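Local coordinates for protein siroheme decarboxylase (Hydrogenobacter thermophilus, PDB 4CH7) that catalyses the decarboxylation of siroheme to 12,18-didecarboxysiroheme, releasing two molecules of carbon dioxide, a step in heme d1 biosynthesis, at residues A[105-110]-A[117-122]; A[233-238]-A[285-290]. All blocks are in the same frame, centred on the assembly; numbering follows the deposited sequence. Where two conformers were deposited one is given.

Interaction 1 (A[105-110]-A[117-122]); sequences FTLAVP and EDVVRL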
loop_
_atom_site.group_PDB
_atom_site.type_symbol
_atom_site.label_atom_id
_atom_site.label_comp_id
_atom_site.label_asym_id
_atom_site.label_seq_id
_atom_site.Cartn_x
_atom_site.Cartn_y
_atom_site.Cartn_z
ATOM N N PHE A 105 12.494 0.245 -2.268
ATOM C CA PHE A 105 11.210 0.129 -2.942
ATOM C C PHE A 105 10.321 -0.946 -2.331
ATOM O O PHE A 105 10.797 -1.881 -1.682
ATOM C CB PHE A 105 11.383 -0.079 -4.453
ATOM C CG PHE A 105 12.144 -1.316 -4.824
ATOM C CD1 PHE A 105 13.531 -1.303 -4.880
ATOM C CD2 PHE A 105 11.471 -2.485 -5.151
ATOM C CE1 PHE A 105 14.237 -2.439 -5.233
ATOM C CE2 PHE A 105 12.166 -3.626 -5.507
ATOM C CZ PHE A 105 13.552 -3.604 -5.551
ATOM N N THR A 106 9.018 -0.784 -2.525
ATOM C CA THR A 106 8.050 -1.773 -2.081
ATOM C C THR A 106 7.717 -2.689 -3.247
ATOM O O THR A 106 7.289 -2.227 -4.306
ATOM C CB THR A 106 6.764 -1.113 -1.557
ATOM O OG1 THR A 106 7.069 -0.319 -0.403
ATOM C CG2 THR A 106 5.734 -2.171 -1.188
ATOM N N LEU A 107 7.936 -3.986 -3.056
ATOM C CA LEU A 107 7.654 -4.964 -4.098
ATOM C C LEU A 107 6.504 -5.865 -3.687
ATOM O O LEU A 107 6.485 -6.382 -2.571
ATOM C CB LEU A 107 8.891 -5.814 -4.395
ATOM C CG LEU A 107 8.702 -6.982 -5.367
ATOM C CD1 LEU A 107 8.248 -6.479 -6.725
ATOM C CD2 LEU A 107 9.981 -7.788 -5.498
ATOM N N ALA A 108 5.543 -6.038 -4.589
ATOM C CA ALA A 108 4.453 -6.986 -4.378
ATOM C C ALA A 108 4.440 -7.991 -5.522
ATOM O O ALA A 108 4.427 -7.603 -6.691
ATOM C CB ALA A 108 3.125 -6.262 -4.295
ATOM N N VAL A 109 4.441 -9.278 -5.187
ATOM C CA VAL A 109 4.490 -10.328 -6.198
ATOM C C VAL A 109 3.223 -11.182 -6.164
ATOM O O VAL A 109 2.837 -11.677 -5.105
ATOM C CB VAL A 109 5.735 -11.227 -6.012
ATOM C CG1 VAL A 109 5.695 -12.408 -6.967
ATOM C CG2 VAL A 109 7.009 -10.420 -6.218
ATOM N N PRO A 110 2.566 -11.345 -7.327
ATOM C CA PRO A 110 1.391 -12.218 -7.436
ATOM C C PRO A 110 1.757 -13.665 -7.132
ATOM O O PRO A 110 2.910 -14.045 -7.331
ATOM C CB PRO A 110 0.984 -12.073 -8.910
ATOM C CG PRO A 110 2.225 -11.601 -9.616
ATOM C CD PRO A 110 2.916 -10.722 -8.616
ATOM N N GLU A 117 11.626 -13.700 -3.120
ATOM C CA GLU A 117 13.078 -13.802 -2.981
ATOM C C GLU A 117 13.790 -14.110 -4.296
ATOM O O GLU A 117 14.915 -13.658 -4.522
ATOM C CB GLU A 117 13.438 -14.870 -1.947
ATOM C CG GLU A 117 13.452 -14.378 -0.508
ATOM C CD GLU A 117 12.064 -14.187 0.079
ATOM O OE1 GLU A 117 11.068 -14.498 -0.603
ATOM O OE2 GLU A 117 11.975 -13.731 1.236
ATOM N N ASP A 118 13.139 -14.892 -5.153
ATOM C CA ASP A 118 13.694 -15.209 -6.464
ATOM C C ASP A 118 13.646 -13.976 -7.364
ATOM O O ASP A 118 14.617 -13.657 -8.052
ATOM C CB ASP A 118 12.930 -16.366 -7.115
ATOM C CG ASP A 118 13.154 -17.689 -6.405
ATOM O OD1 ASP A 118 14.317 -18.002 -6.075
ATOM O OD2 ASP A 118 12.164 -18.416 -6.179
ATOM N N VAL A 119 12.504 -13.293 -7.348
ATOM C CA VAL A 119 12.304 -12.070 -8.121
ATOM C C VAL A 119 13.392 -11.030 -7.851
ATOM O O VAL A 119 13.968 -10.477 -8.784
ATOM C CB VAL A 119 10.914 -11.455 -7.844
ATOM C CG1 VAL A 119 10.762 -10.120 -8.543
ATOM C CG2 VAL A 119 9.814 -12.406 -8.279
ATOM N N VAL A 120 13.676 -10.780 -6.576
ATOM C CA VAL A 120 14.677 -9.784 -6.203
ATOM C C VAL A 120 16.099 -10.242 -6.528
ATOM O O VAL A 120 16.957 -9.423 -6.858
ATOM C CB VAL A 120 14.570 -9.380 -4.709
ATOM C CG1 VAL A 120 13.156 -8.957 -4.373
ATOM C CG2 VAL A 120 15.000 -10.518 -3.797
ATOM N N ARG A 121 16.343 -11.548 -6.437
ATOM C CA ARG A 121 17.650 -12.116 -6.772
ATOM C C ARG A 121 17.965 -11.856 -8.240
ATOM O O ARG A 121 19.059 -11.407 -8.589
ATOM C CB ARG A 121 17.682 -13.624 -6.488
ATOM C CG ARG A 121 18.899 -14.339 -7.066
ATOM C CD ARG A 121 18.906 -15.824 -6.721
ATOM N NE ARG A 121 17.662 -16.494 -7.090
ATOM C CZ ARG A 121 17.406 -16.987 -8.299
ATOM N NH1 ARG A 121 18.301 -16.882 -9.270
ATOM N NH2 ARG A 121 16.249 -17.584 -8.544
ATOM N N LEU A 122 16.981 -12.127 -9.090
ATOM C CA LEU A 122 17.107 -11.900 -10.522
ATOM C C LEU A 122 17.229 -10.410 -10.843
ATOM O O LEU A 122 17.967 -10.028 -11.752
ATOM C CB LEU A 122 15.918 -12.525 -11.253
ATOM C CG LEU A 122 15.829 -14.043 -11.100
ATOM C CD1 LEU A 122 14.493 -14.580 -11.579
ATOM C CD2 LEU A 122 16.971 -14.711 -11.842
#
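Leu-107 reaches from its strand to Val-119 of helix 117-122 with a single methyl group. Its CD2 lies 3.9 Å from CG1 of Val-119. In one of two modelled conformers of Val-120, CG1 comes within 3.6 Å of CD2 of Leu-107, so this second touch is less certain. The leucine side chain runs aslant to both valines. CG of Leu-107 stands opposite the backbone N (chi1 174°), and chi2 of 61° makes CD2 the branch extended away from CA, so CD2 does the touching. Two residues on, Val-109 repeats the approach with a shorter side chain. Its CG2 meets CG2 of Val-119 at 4.0 Å, and the two valines pass each other pointing opposite ways. Val-119 is thus split between the strand residues: CG1 serves Leu-107 and CG2 serves Val-109. All four residues are buried, and no hydrogen bond crosses between the segments. This is helix-on-sheet packing in the AsnC-like ligand-binding domain, an alpha/beta fold of the dimeric alpha-beta barrel type. Helix 116-126 follows strand 103-109 after a short connection; the axes of segments 105-109 and 117-122 make 126°. Val-91 and Ile-69, on the strands flanking 103-109, also touch Leu-107, and Ile-69 touches Val-120 as well. Leu-122 packs separately, against Leu-331, Ile-332 and Leu-335 of the C-terminal helix 323-335. The solvent side is looser and polar. There Arg-121, which is exposed, forms a salt bridge one turn back to Asp-118, with NH2 3.2 Å from OD1. OD1 of Asp-118 lies close to the guanidinium plane, but NH2 of Arg-121 sits well out of the carboxylate plane. Glu-117, partly exposed, forms a salt bridge to Arg-136 of strand 132-139.

Interaction 2 (A[233-238]-A[285-290]); sequences ANAMSV and EEIKLL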
loop_
_atom_site.group_PDB
_atom_site.type_symbol
_atom_site.label_atom_id
_atom_site.label_comp_id
_atom_site.label_asym_id
_atom_site.label_seq_id
_atom_site.Cartn_x
_atom_site.Cartn_y
_atom_site.Cartn_z
ATOM N N ALA A 233 10.374 17.852 3.874
ATOM C CA ALA A 233 11.298 16.777 4.218
ATOM C C ALA A 233 10.556 15.533 4.692
ATOM O O ALA A 233 9.554 15.626 5.400
ATOM C CB ALA A 233 12.280 17.240 5.279
ATOM N N ASN A 234 11.059 14.369 4.296
ATOM C CA ASN A 234 10.476 13.103 4.713
ATOM C C ASN A 234 11.561 12.090 5.045
ATOM O O ASN A 234 12.643 12.111 4.456
ATOM C CB ASN A 234 9.561 12.548 3.620
ATOM C CG ASN A 234 8.346 13.419 3.378
ATOM O OD1 ASN A 234 7.291 13.210 3.974
ATOM N ND2 ASN A 234 8.487 14.405 2.499
ATOM N N ALA A 235 11.272 11.207 5.993
ATOM C CA ALA A 235 12.227 10.179 6.375
ATOM C C ALA A 235 11.531 8.941 6.901
ATOM O O ALA A 235 10.529 9.028 7.617
ATOM C CB ALA A 235 13.200 10.708 7.415
HETATM N N MSE A 236 12.067 7.787 6.524
HETATM C CA MSE A 236 11.718 6.541 7.181
HETATM C C MSE A 236 12.639 6.413 8.381
HETATM O O MSE A 236 13.844 6.210 8.224
HETATM C CB MSE A 236 11.909 5.357 6.230
HETATM C CG MSE A 236 12.034 4.005 6.918
HETATM SE SE MSE A 236 12.297 2.568 5.640
HETATM C CE MSE A 236 10.653 2.788 4.634
ATOM N N SER A 237 12.087 6.579 9.577
ATOM C CA SER A 237 12.865 6.373 10.789
ATOM C C SER A 237 12.792 4.898 11.159
ATOM O O SER A 237 11.706 4.315 11.202
ATOM C CB SER A 237 12.338 7.237 11.932
ATOM O OG SER A 237 11.070 6.789 12.366
ATOM N N VAL A 238 13.946 4.285 11.393
ATOM C CA VAL A 238 13.984 2.880 11.780
ATOM C C VAL A 238 14.549 2.735 13.190
ATOM O O VAL A 238 15.518 3.401 13.548
ATOM C CB VAL A 238 14.772 2.023 10.764
ATOM C CG1 VAL A 238 14.073 2.039 9.416
ATOM C CG2 VAL A 238 16.202 2.520 10.627
ATOM N N GLU A 285 16.517 18.722 9.745
ATOM C CA GLU A 285 16.907 18.966 11.133
ATOM C C GLU A 285 15.715 18.893 12.083
ATOM O O GLU A 285 15.833 18.421 13.215
ATOM C CB GLU A 285 17.582 20.335 11.250
ATOM C CG GLU A 285 18.092 20.668 12.641
ATOM C CD GLU A 285 19.285 19.826 13.042
ATOM O OE1 GLU A 285 20.065 19.435 12.148
ATOM O OE2 GLU A 285 19.449 19.564 14.251
ATOM N N GLU A 286 14.565 19.360 11.607
ATOM C CA GLU A 286 13.328 19.308 12.373
ATOM C C GLU A 286 12.945 17.864 12.701
ATOM O O GLU A 286 12.546 17.559 13.826
ATOM C CB GLU A 286 12.202 19.993 11.595
ATOM C CG GLU A 286 10.853 19.954 12.291
ATOM C CD GLU A 286 9.751 20.564 11.456
ATOM O OE1 GLU A 286 10.030 21.507 10.688
ATOM O OE2 GLU A 286 8.602 20.093 11.566
ATOM N N ILE A 287 13.069 16.985 11.711
ATOM C CA ILE A 287 12.827 15.558 11.905
ATOM C C ILE A 287 13.853 14.976 12.880
ATOM O O ILE A 287 13.500 14.193 13.765
ATOM C CB ILE A 287 12.870 14.791 10.561
ATOM C CG1 ILE A 287 11.620 15.088 9.730
ATOM C CG2 ILE A 287 12.990 13.293 10.791
ATOM C CD1 ILE A 287 11.648 14.492 8.335
ATOM N N LYS A 288 15.115 15.373 12.716
ATOM C CA LYS A 288 16.193 14.943 13.603
ATOM C C LYS A 288 15.873 15.248 15.063
ATOM O O LYS A 288 16.091 14.413 15.939
ATOM C CB LYS A 288 17.515 15.610 13.214
ATOM C CG LYS A 288 18.225 14.976 12.023
ATOM C CD LYS A 288 19.599 15.604 11.805
ATOM C CE LYS A 288 20.328 14.967 10.631
ATOM N NZ LYS A 288 21.638 15.626 10.357
ATOM N N LEU A 289 15.358 16.449 15.310
ATOM C CA LEU A 289 14.936 16.862 16.646
ATOM C C LEU A 289 13.879 15.913 17.205
ATOM O O LEU A 289 14.009 15.415 18.326
ATOM C CB LEU A 289 14.391 18.292 16.612
ATOM C CG LEU A 289 15.347 19.426 16.987
ATOM C CD1 LEU A 289 16.686 19.269 16.289
ATOM C CD2 LEU A 289 14.735 20.781 16.658
ATOM N N LEU A 290 12.839 15.668 16.412
ATOM C CA LEU A 290 11.749 14.771 16.794
ATOM C C LEU A 290 12.256 13.366 17.118
ATOM O O LEU A 290 11.818 12.746 18.086
ATOM C CB LEU A 290 10.701 14.716 15.677
ATOM C CG LEU A 290 9.608 13.649 15.768
ATOM C CD1 LEU A 290 8.818 13.788 17.056
ATOM C CD2 LEU A 290 8.683 13.716 14.560
#
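Ile-287 points its CD1 methyl at strand 233-238 and lands between Ala-233 and Ala-235. The two alanine CB atoms face the helix. Each lies 4.2 Å from CD1 of Ile-287, so the methyl is shared evenly by the pair. It also rests on the backbone that joins them. O of Ala-233 is 3.8 Å from CD1 of Ile-287, and CA of Asn-234 is 4.1 Å from it. CG1 of Ile-287 is opposite its own carbonyl carbon (chi1 -73°), and chi2 is extended at 174°. The ethyl arm is therefore drawn out straight and meets the strand end on with CD1. The short alanine side chains let the helix come close: the axes of segments 233-238 and 285-290 approach to 8.9 Å and cross at -40°. Asn-234 lies between the alanines in sequence, and its CB is directed away from the helix. Its ND2 is hydrogen-bonded to O of Tyr-231 just before the strand. No hydrogen bond crosses between the segments; the contact is van der Waals packing. It is only partly buried, and the outer face of the helix is exposed. This is the helix-on-sheet packing of the dimeric alpha-beta barrel fold, in the second AsnC-like ligand-binding domain of the chain. Helix 284-297 follows strand 275-281 closely, and OE1 of Glu-286 accepts a hydrogen bond from N of Lys-282 in the connection. Strand 233-239 lies between strands 275-281 and 303-314: Ala-235 pairs through its backbone with Met-279 of the first, and its side chain touches Phe-307 of the second.

How the interactions relate
The two contacts come in series along the chain, interaction 1 first. Each joins a strand to a helix within one of the two AsnC-like ligand-binding domains. Their centres are 28 Å apart, and their nearest atoms stay about 7 Å from each other without touching. They share one antiparallel sheet of eight strands, closed into a barrel. On the shorter way round from strand 103-109 to strand 233-239, strands 91-97 and 303-314 lie between them. Strand 91-97 pairs with 303-314 and strand 132-139 with 259-264, so the two domains close one barrel. Helices 116-126 and 284-297 each pack on their own domain's part of it. His-93, the inferred active-site residue, is on strand 91-97.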